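Local coordinates for RING finger protein unkempt homolog (Mus musculus, PDB 5ELK), which binds RNA sequence-specifically through clustered CCCH zinc fingers and represses translation, shaping the early morphology of cortical neurons, at residues K49-C55 with C76-H80; V10-Y14 with F87-Y92. One frame throughout, in Å; residues are numbered along the deposited sequence.

Interaction 1: K49-C55 with C76-H80; sequences KYRSSPC and CQYCH. With ZN (zinc ion), chain D.
Residues 49-55 and 76-80 meet at the zinc site of a CCCH finger, where metal coordination at one end of the contact gives way to backbone pairing between two irregular segments. Cys55 SG and Cys76 SG bind the zinc ion, the latter at 2.3 Å, and His80 NE2 binds it at 2.1 Å; Cys70 supplies the fourth ligand. At the edge of the His80 imidazole, near its plane, sits Cys55 CB. With SG turned away from its own backbone N (chi1 -178°), Cys55 directs its sulfur to the metal while its CB rests against Tyr78 CB.

Behind the site, Pro54 and Cys79 form a single beta bridge. Cys79 N donates to Ser53 O at 2.9 Å, and Cys79 O receives Cys55 N in its carbonyl plane at 2.8 Å, so this residue is gripped through both backbone polar groups right beside two zinc ligands. Farther from the metal, Arg51 N bonds to Gln77 O, approaching from above the carbonyl plane.

Cys79 takes no part in coordination. Its SG leans obliquely on the Tyr50 ring, 3.8 Å from Tyr50 CD1. Tyr50 CG lies between its backbone N and carbonyl carbon (chi1 50°), which puts the ring beside that sulfur, while Tyr50 CB packs against Gln77 C; the phenol OH bonds to Arg43 O, and Arg43 also makes a cation-pi contact with the ring. At the outer end, the side chains of Arg51 and Gln77 run side by side in the same direction, guanidinium and amide planes 83° apart, and a water donates to both Lys49 O and Cys76 O. Three cysteines and one histidine around zinc, in a fold with little regular secondary structure, are the hallmark of the CCCH zinc finger.

Interaction 2: V10-Y14 with F87-Y92; sequences VLGNY and FHPEIY. With nucleotides of chain B.
An aromatic stack beside the bound RNA brings helix 7-13 and Tyr14 against the loop that follows helix 82-86. The rings of Tyr14 and Phe87 form an offset stack, centroids 4.2 Å apart and planes inclined at 28°. Tyr14 CD2 lies over the centre of the Phe87 ring, whereas Phe87 CE2 sits nearer the rim of the Tyr14 ring. The tyrosine reaches this position because its CG points away from the backbone N (chi1 -173°), which carries the ring towards Phe87.

Guanosine G5 of chain B comes to the edge of the Phe87 ring, near its plane, with its N2 3.4 Å from Phe87 CZ. The same amino group lies 3.0 Å from Tyr14 OH, a hydroxyl hydrogen-bonded to Tyr30 O, and so is near both the Phe87 ring edge and the Tyr14 hydroxyl. Phe111 adds a further ring against Tyr14.

Beyond the stack, Val10 and Leu11 bring aliphatic groups against aromatic rings. Val10 CG1 touches both Phe87 and Tyr92, 3.8 Å from Phe87 CE2 and 3.4 Å from Tyr92 OH, and the side chains of Val10 and Tyr92 cross at about a right angle. On the neighbouring residue, Leu11 CD2 approaches Phe87 O and the Pro89 ring, while its CG packs 3.9 Å from Tyr92 CD2. His88 O accepts from Ile91 N and Tyr92 N, consistent with a tight turn that brings Phe87 and Tyr92 to the same helix. Ile91 CG2 touches uridine U3 of chain B. This is an inter-finger contact in a CCCH cluster, its Tyr14-Phe87 stack lying beside a guanine of the bound RNA.

From the N terminus, the chain passes through helix 7-13, whose end enters interaction 2 first, and then through the zinc finger ligated by Cys19, Cys26, Cys32 and His36. Residues 49-55 follow; the excursion through strands 59-60 and 63-64 returns at 76-80, so interaction 1 closes a short loop within one finger. Helix 82-86 then leads to 87-92, which closes the far longer loop of interaction 2, so that, in sequence, interaction 1 falls entirely within that longer loop. The two contacts touch: Tyr50 O and His88 NE2 probably share a hydrogen bond, and Ser52 packs on Ile91. Together they join the first, second and third fingers of this fragment.

Interaction 1: K49-C55 with C76-H80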
ATOM      1  N   LYS A  49       5.953  -7.227 -11.727  1.00 52.98           N
ATOM      2  CA  LYS A  49       5.130  -8.350 -11.324  1.00 52.90           C
ATOM      3  C   LYS A  49       5.794  -9.046 -10.158  1.00 47.14           C
ATOM      4  O   LYS A  49       6.853  -9.656 -10.310  1.00 56.57           O
ATOM      5  CB  LYS A  49       4.946  -9.325 -12.487  1.00 55.44           C
ATOM      6  CG  LYS A  49       3.503  -9.452 -12.958  1.00 52.39           C
ATOM      7  CD  LYS A  49       3.231  -8.678 -14.239  1.00 55.84           C
ATOM      8  CE  LYS A  49       2.360  -7.442 -14.013  1.00 56.65           C
ATOM      9  NZ  LYS A  49       0.914  -7.769 -13.795  1.00 55.97           N
ATOM     10  N   TYR A  50       5.187  -8.924  -8.987  1.00 34.72           N
ATOM     11  CA  TYR A  50       5.693  -9.594  -7.808  1.00 36.93           C
ATOM     12  C   TYR A  50       4.568 -10.258  -7.033  1.00 38.37           C
ATOM     13  O   TYR A  50       3.411  -9.869  -7.140  1.00 40.72           O
ATOM     14  CB  TYR A  50       6.460  -8.614  -6.915  1.00 42.90           C
ATOM     15  CG  TYR A  50       5.727  -7.316  -6.614  1.00 39.82           C
ATOM     16  CD1 TYR A  50       4.893  -7.201  -5.508  1.00 35.22           C
ATOM     17  CD2 TYR A  50       5.887  -6.204  -7.423  1.00 30.58           C
ATOM     18  CE1 TYR A  50       4.243  -6.021  -5.227  1.00 35.41           C
ATOM     19  CE2 TYR A  50       5.237  -5.024  -7.144  1.00 38.77           C
ATOM     20  CZ  TYR A  50       4.417  -4.936  -6.051  1.00 35.37           C
ATOM     21  OH  TYR A  50       3.772  -3.749  -5.788  1.00 33.51           O
ATOM     22  N   ARG A  51       4.937 -11.279  -6.268  1.00 37.20           N
ATOM     23  CA  ARG A  51       3.994 -12.052  -5.480  1.00 32.70           C
ATOM     24  C   ARG A  51       3.591 -11.297  -4.207  1.00 36.49           C
ATOM     25  O   ARG A  51       4.282 -10.366  -3.780  1.00 33.18           O
ATOM     26  CB  ARG A  51       4.611 -13.423  -5.146  1.00 40.22           C
ATOM     27  CG  ARG A  51       4.321 -14.569  -6.145  1.00 56.10           C
ATOM     28  CD  ARG A  51       4.185 -14.118  -7.613  1.00 63.17           C
ATOM     29  NE  ARG A  51       5.261 -14.619  -8.463  1.00 74.69           N
ATOM     30  CZ  ARG A  51       5.611 -14.083  -9.632  1.00 73.90           C
ATOM     31  NH1 ARG A  51       4.988 -13.015 -10.113  1.00 63.90           N
ATOM     32  NH2 ARG A  51       6.604 -14.616 -10.323  1.00 78.22           N
ATOM     33  N   SER A  52       2.465 -11.696  -3.619  1.00 34.82           N
ATOM     34  CA  SER A  52       1.982 -11.078  -2.387  1.00 41.59           C
ATOM     35  C   SER A  52       2.936 -11.306  -1.213  1.00 40.85           C
ATOM     36  O   SER A  52       2.990 -10.501  -0.289  1.00 52.34           O
ATOM     37  CB  SER A  52       0.595 -11.615  -2.018  1.00 37.79           C
ATOM     38  OG  SER A  52       0.616 -13.024  -1.876  1.00 34.73           O
ATOM     39  N   SER A  53       3.686 -12.399  -1.251  1.00 41.77           N
ATOM     40  CA  SER A  53       4.508 -12.801  -0.111  1.00 38.01           C
ATOM     41  C   SER A  53       5.678 -11.828   0.125  1.00 41.06           C
ATOM     42  O   SER A  53       6.243 -11.300  -0.832  1.00 42.59           O
ATOM     43  CB  SER A  53       5.037 -14.222  -0.319  1.00 35.49           C
ATOM     44  OG  SER A  53       5.485 -14.399  -1.646  1.00 43.11           O
ATOM     45  N   PRO A  54       6.046 -11.590   1.401  1.00 35.58           N
ATOM     46  CA  PRO A  54       7.174 -10.710   1.741  1.00 40.92           C
ATOM     47  C   PRO A  54       8.532 -11.254   1.293  1.00 43.44           C
ATOM     48  O   PRO A  54       8.722 -12.468   1.337  1.00 43.97           O
ATOM     49  CB  PRO A  54       7.147 -10.678   3.273  1.00 37.12           C
ATOM     50  CG  PRO A  54       5.803 -11.157   3.665  1.00 34.81           C
ATOM     51  CD  PRO A  54       5.393 -12.120   2.609  1.00 29.61           C
ATOM     52  N   CYS A  55       9.443 -10.379   0.868  1.00 35.23           N
ATOM     53  CA  CYS A  55      10.825 -10.776   0.623  1.00 34.01           C
ATOM     54  C   CYS A  55      11.529 -10.948   1.967  1.00 32.97           C
ATOM     55  O   CYS A  55      11.582 -10.011   2.758  1.00 40.33           O
ATOM     56  CB  CYS A  55      11.559  -9.731  -0.222  1.00 39.27           C
ATOM     57  SG  CYS A  55      13.283 -10.174  -0.634  1.00 32.84           S
ATOM     58  N   CYS A  76      12.840  -7.930  -7.870  1.00 35.76           N
ATOM     59  CA  CYS A  76      12.445  -8.985  -6.944  1.00 42.82           C
ATOM     60  C   CYS A  76      10.967  -9.331  -7.096  1.00 33.30           C
ATOM     61  O   CYS A  76      10.117  -8.451  -7.182  1.00 41.59           O
ATOM     62  CB  CYS A  76      12.737  -8.594  -5.492  1.00 42.89           C
ATOM     63  SG  CYS A  76      12.861 -10.031  -4.398  1.00 39.63           S
ATOM     64  N   GLN A  77      10.677 -10.627  -7.120  1.00 39.64           N
ATOM     65  CA  GLN A  77       9.318 -11.132  -7.303  1.00 40.02           C
ATOM     66  C   GLN A  77       8.624 -11.344  -5.963  1.00 38.63           C
ATOM     67  O   GLN A  77       7.736 -12.182  -5.828  1.00 46.46           O
ATOM     68  CB  GLN A  77       9.365 -12.434  -8.098  1.00 38.30           C
ATOM     69  CG  GLN A  77       9.976 -12.257  -9.471  1.00 51.36           C
ATOM     70  CD  GLN A  77       8.940 -11.949 -10.519  1.00 57.31           C
ATOM     71  OE1 GLN A  77       8.120 -12.801 -10.854  1.00 55.70           O
ATOM     72  NE2 GLN A  77       8.960 -10.727 -11.040  1.00 64.65           N
ATOM     73  N   TYR A  78       9.043 -10.560  -4.979  1.00 35.79           N
ATOM     74  CA  TYR A  78       8.478 -10.600  -3.645  1.00 28.37           C
ATOM     75  C   TYR A  78       8.240  -9.168  -3.205  1.00 32.67           C
ATOM     76  O   TYR A  78       8.852  -8.253  -3.749  1.00 31.54           O
ATOM     77  CB  TYR A  78       9.458 -11.279  -2.693  1.00 40.27           C
ATOM     78  CG  TYR A  78       9.622 -12.765  -2.923  1.00 39.69           C
ATOM     79  CD1 TYR A  78      10.494 -13.258  -3.890  1.00 30.60           C
ATOM     80  CD2 TYR A  78       8.909 -13.679  -2.165  1.00 43.34           C
ATOM     81  CE1 TYR A  78      10.640 -14.617  -4.091  1.00 31.38           C
ATOM     82  CE2 TYR A  78       9.057 -15.040  -2.359  1.00 42.95           C
ATOM     83  CZ  TYR A  78       9.923 -15.500  -3.323  1.00 36.81           C
ATOM     84  OH  TYR A  78      10.066 -16.851  -3.522  1.00 33.85           O
ATOM     85  N   CYS A  79       7.379  -8.973  -2.211  1.00 27.10           N
ATOM     86  CA  CYS A  79       7.109  -7.632  -1.708  1.00 33.88           C
ATOM     87  C   CYS A  79       8.274  -7.095  -0.882  1.00 33.30           C
ATOM     88  O   CYS A  79       8.891  -7.832  -0.129  1.00 38.62           O
ATOM     89  CB  CYS A  79       5.835  -7.623  -0.865  1.00 33.09           C
ATOM     90  SG  CYS A  79       4.338  -7.945  -1.817  1.00 38.84           S
ATOM     91  N   HIS A  80       8.547  -5.800  -1.032  1.00 38.80           N
ATOM     92  CA  HIS A  80       9.655  -5.131  -0.357  1.00 39.08           C
ATOM     93  C   HIS A  80       9.191  -4.113   0.684  1.00 32.92           C
ATOM     94  O   HIS A  80      10.003  -3.577   1.439  1.00 36.84           O
ATOM     95  CB  HIS A  80      10.549  -4.431  -1.385  1.00 38.24           C
ATOM     96  CG  HIS A  80      11.582  -5.322  -2.002  1.00 41.76           C
ATOM     97  ND1 HIS A  80      12.409  -4.912  -3.022  1.00 43.45           N
ATOM     98  CD2 HIS A  80      11.921  -6.610  -1.739  1.00 38.07           C
ATOM     99  CE1 HIS A  80      13.206  -5.906  -3.371  1.00 40.77           C
ATOM    100  NE2 HIS A  80      12.931  -6.947  -2.608  1.00 38.56           N
TER
HETATM  101 ZN    ZN D 402      13.680  -8.861  -2.609  1.00 51.14          ZN
HETATM  102  O   HOH W   1       9.176  -7.522 -10.122  1.00 32.49           O

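Interaction 2: V10-Y14 with F87-Y92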
ATOM      1  N   VAL A  10      -6.512   3.530  -6.823  1.00 36.78           N
ATOM      2  CA  VAL A  10      -5.673   3.311  -5.660  1.00 42.11           C
ATOM      3  C   VAL A  10      -4.769   2.133  -5.960  1.00 34.44           C
ATOM      4  O   VAL A  10      -3.556   2.197  -5.753  1.00 43.07           O
ATOM      5  CB  VAL A  10      -6.524   2.995  -4.418  1.00 44.03           C
ATOM      6  CG1 VAL A  10      -5.647   2.576  -3.229  1.00 41.64           C
ATOM      7  CG2 VAL A  10      -7.373   4.192  -4.065  1.00 41.57           C
ATOM      8  N   LEU A  11      -5.379   1.067  -6.469  1.00 31.68           N
ATOM      9  CA  LEU A  11      -4.664  -0.166  -6.788  1.00 36.23           C
ATOM     10  C   LEU A  11      -3.513   0.079  -7.740  1.00 34.34           C
ATOM     11  O   LEU A  11      -2.429  -0.465  -7.566  1.00 42.22           O
ATOM     12  CB  LEU A  11      -5.597  -1.176  -7.440  1.00 36.75           C
ATOM     13  CG  LEU A  11      -5.463  -2.644  -7.032  1.00 39.19           C
ATOM     14  CD1 LEU A  11      -6.084  -3.513  -8.120  1.00 35.16           C
ATOM     15  CD2 LEU A  11      -4.026  -3.089  -6.711  1.00 36.47           C
ATOM     16  N   GLY A  12      -3.747   0.906  -8.752  1.00 41.73           N
ATOM     17  CA  GLY A  12      -2.758   1.112  -9.792  1.00 46.99           C
ATOM     18  C   GLY A  12      -1.683   2.127  -9.459  1.00 42.69           C
ATOM     19  O   GLY A  12      -0.594   2.075 -10.032  1.00 48.47           O
ATOM     20  N   ASN A  13      -1.963   3.023  -8.516  1.00 38.90           N
ATOM     21  CA  ASN A  13      -1.139   4.220  -8.340  1.00 40.93           C
ATOM     22  C   ASN A  13      -0.708   4.558  -6.912  1.00 39.44           C
ATOM     23  O   ASN A  13       0.233   5.325  -6.724  1.00 44.67           O
ATOM     24  CB  ASN A  13      -1.872   5.424  -8.936  1.00 47.71           C
ATOM     25  CG  ASN A  13      -2.300   5.186 -10.367  1.00 55.33           C
ATOM     26  OD1 ASN A  13      -3.488   5.271 -10.702  1.00 52.68           O
ATOM     27  ND2 ASN A  13      -1.333   4.867 -11.224  1.00 56.43           N
ATOM     28  N   TYR A  14      -1.383   3.999  -5.912  1.00 40.28           N
ATOM     29  CA  TYR A  14      -1.109   4.345  -4.516  1.00 40.79           C
ATOM     30  C   TYR A  14       0.368   4.174  -4.120  1.00 37.48           C
ATOM     31  O   TYR A  14       0.915   3.082  -4.212  1.00 33.33           O
ATOM     32  CB  TYR A  14      -1.973   3.497  -3.599  1.00 37.74           C
ATOM     33  CG  TYR A  14      -1.891   3.883  -2.143  1.00 35.38           C
ATOM     34  CD1 TYR A  14      -2.538   5.010  -1.681  1.00 33.37           C
ATOM     35  CD2 TYR A  14      -1.190   3.115  -1.230  1.00 35.44           C
ATOM     36  CE1 TYR A  14      -2.486   5.369  -0.357  1.00 33.64           C
ATOM     37  CE2 TYR A  14      -1.134   3.473   0.109  1.00 32.39           C
ATOM     38  CZ  TYR A  14      -1.788   4.601   0.532  1.00 34.90           C
ATOM     39  OH  TYR A  14      -1.755   4.985   1.849  1.00 41.55           O
ATOM     40  N   PHE A  87      -1.448  -3.510  -0.565  1.00 32.12           N
ATOM     41  CA  PHE A  87      -2.099  -3.048  -1.778  1.00 24.50           C
ATOM     42  C   PHE A  87      -1.742  -3.933  -2.955  1.00 33.16           C
ATOM     43  O   PHE A  87      -1.771  -3.500  -4.105  1.00 30.44           O
ATOM     44  CB  PHE A  87      -1.717  -1.600  -2.040  1.00 30.68           C
ATOM     45  CG  PHE A  87      -2.259  -0.660  -1.011  1.00 29.47           C
ATOM     46  CD1 PHE A  87      -1.578  -0.438   0.164  1.00 29.35           C
ATOM     47  CD2 PHE A  87      -3.476  -0.028  -1.201  1.00 36.84           C
ATOM     48  CE1 PHE A  87      -2.082   0.411   1.115  1.00 33.53           C
ATOM     49  CE2 PHE A  87      -3.980   0.826  -0.247  1.00 31.19           C
ATOM     50  CZ  PHE A  87      -3.286   1.045   0.907  1.00 33.02           C
ATOM     51  N   HIS A  88      -1.416  -5.188  -2.669  1.00 35.90           N
ATOM     52  CA  HIS A  88      -1.207  -6.146  -3.735  1.00 30.86           C
ATOM     53  C   HIS A  88      -2.565  -6.555  -4.308  1.00 30.67           C
ATOM     54  O   HIS A  88      -3.520  -6.731  -3.555  1.00 41.15           O
ATOM     55  CB  HIS A  88      -0.467  -7.374  -3.219  1.00 31.51           C
ATOM     56  CG  HIS A  88       0.046  -8.258  -4.306  1.00 34.41           C
ATOM     57  ND1 HIS A  88      -0.703  -9.279  -4.860  1.00 36.74           N
ATOM     58  CD2 HIS A  88       1.228  -8.263  -4.971  1.00 41.43           C
ATOM     59  CE1 HIS A  88      -0.001  -9.878  -5.801  1.00 41.42           C
ATOM     60  NE2 HIS A  88       1.174  -9.283  -5.891  1.00 42.05           N
ATOM     61  N   PRO A  89      -2.658  -6.714  -5.639  1.00 30.26           N
ATOM     62  CA  PRO A  89      -3.898  -7.146  -6.303  1.00 32.77           C
ATOM     63  C   PRO A  89      -4.626  -8.319  -5.654  1.00 29.14           C
ATOM     64  O   PRO A  89      -5.840  -8.395  -5.772  1.00 42.54           O
ATOM     65  CB  PRO A  89      -3.406  -7.560  -7.686  1.00 29.78           C
ATOM     66  CG  PRO A  89      -2.275  -6.639  -7.951  1.00 31.10           C
ATOM     67  CD  PRO A  89      -1.599  -6.428  -6.623  1.00 29.73           C
ATOM     68  N   GLU A  90      -3.894  -9.209  -4.995  1.00 31.77           N
ATOM     69  CA  GLU A  90      -4.462 -10.415  -4.389  1.00 35.95           C
ATOM     70  C   GLU A  90      -4.725 -10.242  -2.894  1.00 36.91           C
ATOM     71  O   GLU A  90      -5.305 -11.118  -2.254  1.00 48.30           O
ATOM     72  CB  GLU A  90      -3.520 -11.603  -4.582  1.00 38.84           C
ATOM     73  CG  GLU A  90      -3.247 -11.971  -6.022  1.00 51.38           C
ATOM     74  CD  GLU A  90      -2.341 -13.186  -6.142  1.00 63.72           C
ATOM     75  OE1 GLU A  90      -2.212 -13.724  -7.264  1.00 63.36           O
ATOM     76  OE2 GLU A  90      -1.761 -13.600  -5.113  1.00 64.20           O
ATOM     77  N   ILE A  91      -4.307  -9.111  -2.345  1.00 34.91           N
ATOM     78  CA  ILE A  91      -4.421  -8.856  -0.911  1.00 33.92           C
ATOM     79  C   ILE A  91      -5.455  -7.754  -0.675  1.00 33.52           C
ATOM     80  O   ILE A  91      -6.210  -7.794   0.297  1.00 27.55           O
ATOM     81  CB  ILE A  91      -3.055  -8.401  -0.320  1.00 29.92           C
ATOM     82  CG1 ILE A  91      -1.968  -9.457  -0.570  1.00 35.43           C
ATOM     83  CG2 ILE A  91      -3.175  -8.067   1.170  1.00 24.87           C
ATOM     84  CD1 ILE A  91      -2.196 -10.782   0.141  1.00 41.19           C
ATOM     85  N   TYR A  92      -5.462  -6.779  -1.583  1.00 22.77           N
ATOM     86  CA  TYR A  92      -6.174  -5.519  -1.420  1.00 26.36           C
ATOM     87  C   TYR A  92      -7.681  -5.745  -1.359  1.00 23.88           C
ATOM     88  O   TYR A  92      -8.237  -6.355  -2.252  1.00 28.45           O
ATOM     89  CB  TYR A  92      -5.817  -4.591  -2.587  1.00 23.77           C
ATOM     90  CG  TYR A  92      -6.467  -3.222  -2.561  1.00 25.22           C
ATOM     91  CD1 TYR A  92      -6.265  -2.347  -1.509  1.00 32.65           C
ATOM     92  CD2 TYR A  92      -7.274  -2.794  -3.612  1.00 31.13           C
ATOM     93  CE1 TYR A  92      -6.869  -1.085  -1.494  1.00 34.17           C
ATOM     94  CE2 TYR A  92      -7.869  -1.538  -3.603  1.00 28.51           C
ATOM     95  CZ  TYR A  92      -7.663  -0.690  -2.554  1.00 26.16           C
ATOM     96  OH  TYR A  92      -8.266   0.554  -2.564  1.00 38.01           O
TER
ATOM     97  P     U B   3      -2.099 -12.262   5.053  1.00 55.00           P
ATOM     98  OP1   U B   3      -2.835 -12.367   6.333  1.00 55.41           O
ATOM     99  OP2   U B   3      -2.534 -13.015   3.847  1.00 60.51           O
ATOM    100  O5'   U B   3      -2.086 -10.721   4.664  1.00 53.39           O
ATOM    101  C5'   U B   3      -0.876 -10.067   4.315  1.00 48.71           C
ATOM    102  C4'   U B   3      -0.866  -8.651   4.825  1.00 44.63           C
ATOM    103  O4'   U B   3      -1.863  -7.877   4.094  1.00 43.95           O
ATOM    104  C3'   U B   3      -1.221  -8.507   6.302  1.00 42.73           C
ATOM    105  O3'   U B   3      -0.535  -7.371   6.837  1.00 42.59           O
ATOM    106  C2'   U B   3      -2.719  -8.221   6.246  1.00 40.17           C
ATOM    107  O2'   U B   3      -3.244  -7.588   7.395  1.00 39.41           O
ATOM    108  C1'   U B   3      -2.798  -7.329   5.008  1.00 38.20           C
ATOM    109  N1    U B   3      -4.124  -7.272   4.366  1.00 44.50           N
ATOM    110  C2    U B   3      -4.570  -6.049   3.874  1.00 42.07           C
ATOM    111  O2    U B   3      -3.911  -5.018   3.932  1.00 37.73           O
ATOM    112  N3    U B   3      -5.823  -6.060   3.296  1.00 41.04           N
ATOM    113  C4    U B   3      -6.670  -7.140   3.173  1.00 41.52           C
ATOM    114  O4    U B   3      -7.771  -6.992   2.636  1.00 39.94           O
ATOM    115  C5    U B   3      -6.137  -8.360   3.709  1.00 44.70           C
ATOM    116  C6    U B   3      -4.921  -8.390   4.273  1.00 40.36           C
ATOM    117  P     G B   5      -0.630  -1.765  12.355  1.00 50.04           P
ATOM    118  OP1   G B   5       0.382  -2.734  12.859  1.00 61.42           O
ATOM    119  OP2   G B   5      -1.449  -1.006  13.337  1.00 52.90           O
ATOM    120  O5'   G B   5       0.055  -0.672  11.418  1.00 51.51           O
ATOM    121  C5'   G B   5       1.230  -0.971  10.675  1.00 49.75           C
ATOM    122  C4'   G B   5       1.462   0.037   9.575  1.00 51.71           C
ATOM    123  O4'   G B   5       0.546  -0.234   8.478  1.00 48.57           O
ATOM    124  C3'   G B   5       1.248   1.503   9.964  1.00 57.13           C
ATOM    125  O3'   G B   5       2.194   2.327   9.281  1.00 62.99           O
ATOM    126  C2'   G B   5      -0.153   1.794   9.433  1.00 54.55           C
ATOM    127  O2'   G B   5      -0.398   3.155   9.133  1.00 56.73           O
ATOM    128  C1'   G B   5      -0.194   0.930   8.175  1.00 52.89           C
ATOM    129  N9    G B   5      -1.546   0.523   7.775  1.00 49.96           N
ATOM    130  C8    G B   5      -2.391  -0.323   8.455  1.00 42.66           C
ATOM    131  N7    G B   5      -3.528  -0.496   7.846  1.00 35.68           N
ATOM    132  C5    G B   5      -3.435   0.283   6.701  1.00 37.31           C
ATOM    133  C6    G B   5      -4.369   0.493   5.652  1.00 31.85           C
ATOM    134  O6    G B   5      -5.499   0.021   5.528  1.00 35.06           O
ATOM    135  N1    G B   5      -3.881   1.357   4.682  1.00 29.74           N
ATOM    136  C2    G B   5      -2.634   1.937   4.713  1.00 40.67           C
ATOM    137  N2    G B   5      -2.340   2.739   3.679  1.00 38.65           N
ATOM    138  N3    G B   5      -1.750   1.750   5.682  1.00 39.38           N
ATOM    139  C4    G B   5      -2.214   0.916   6.636  1.00 41.92           C
TER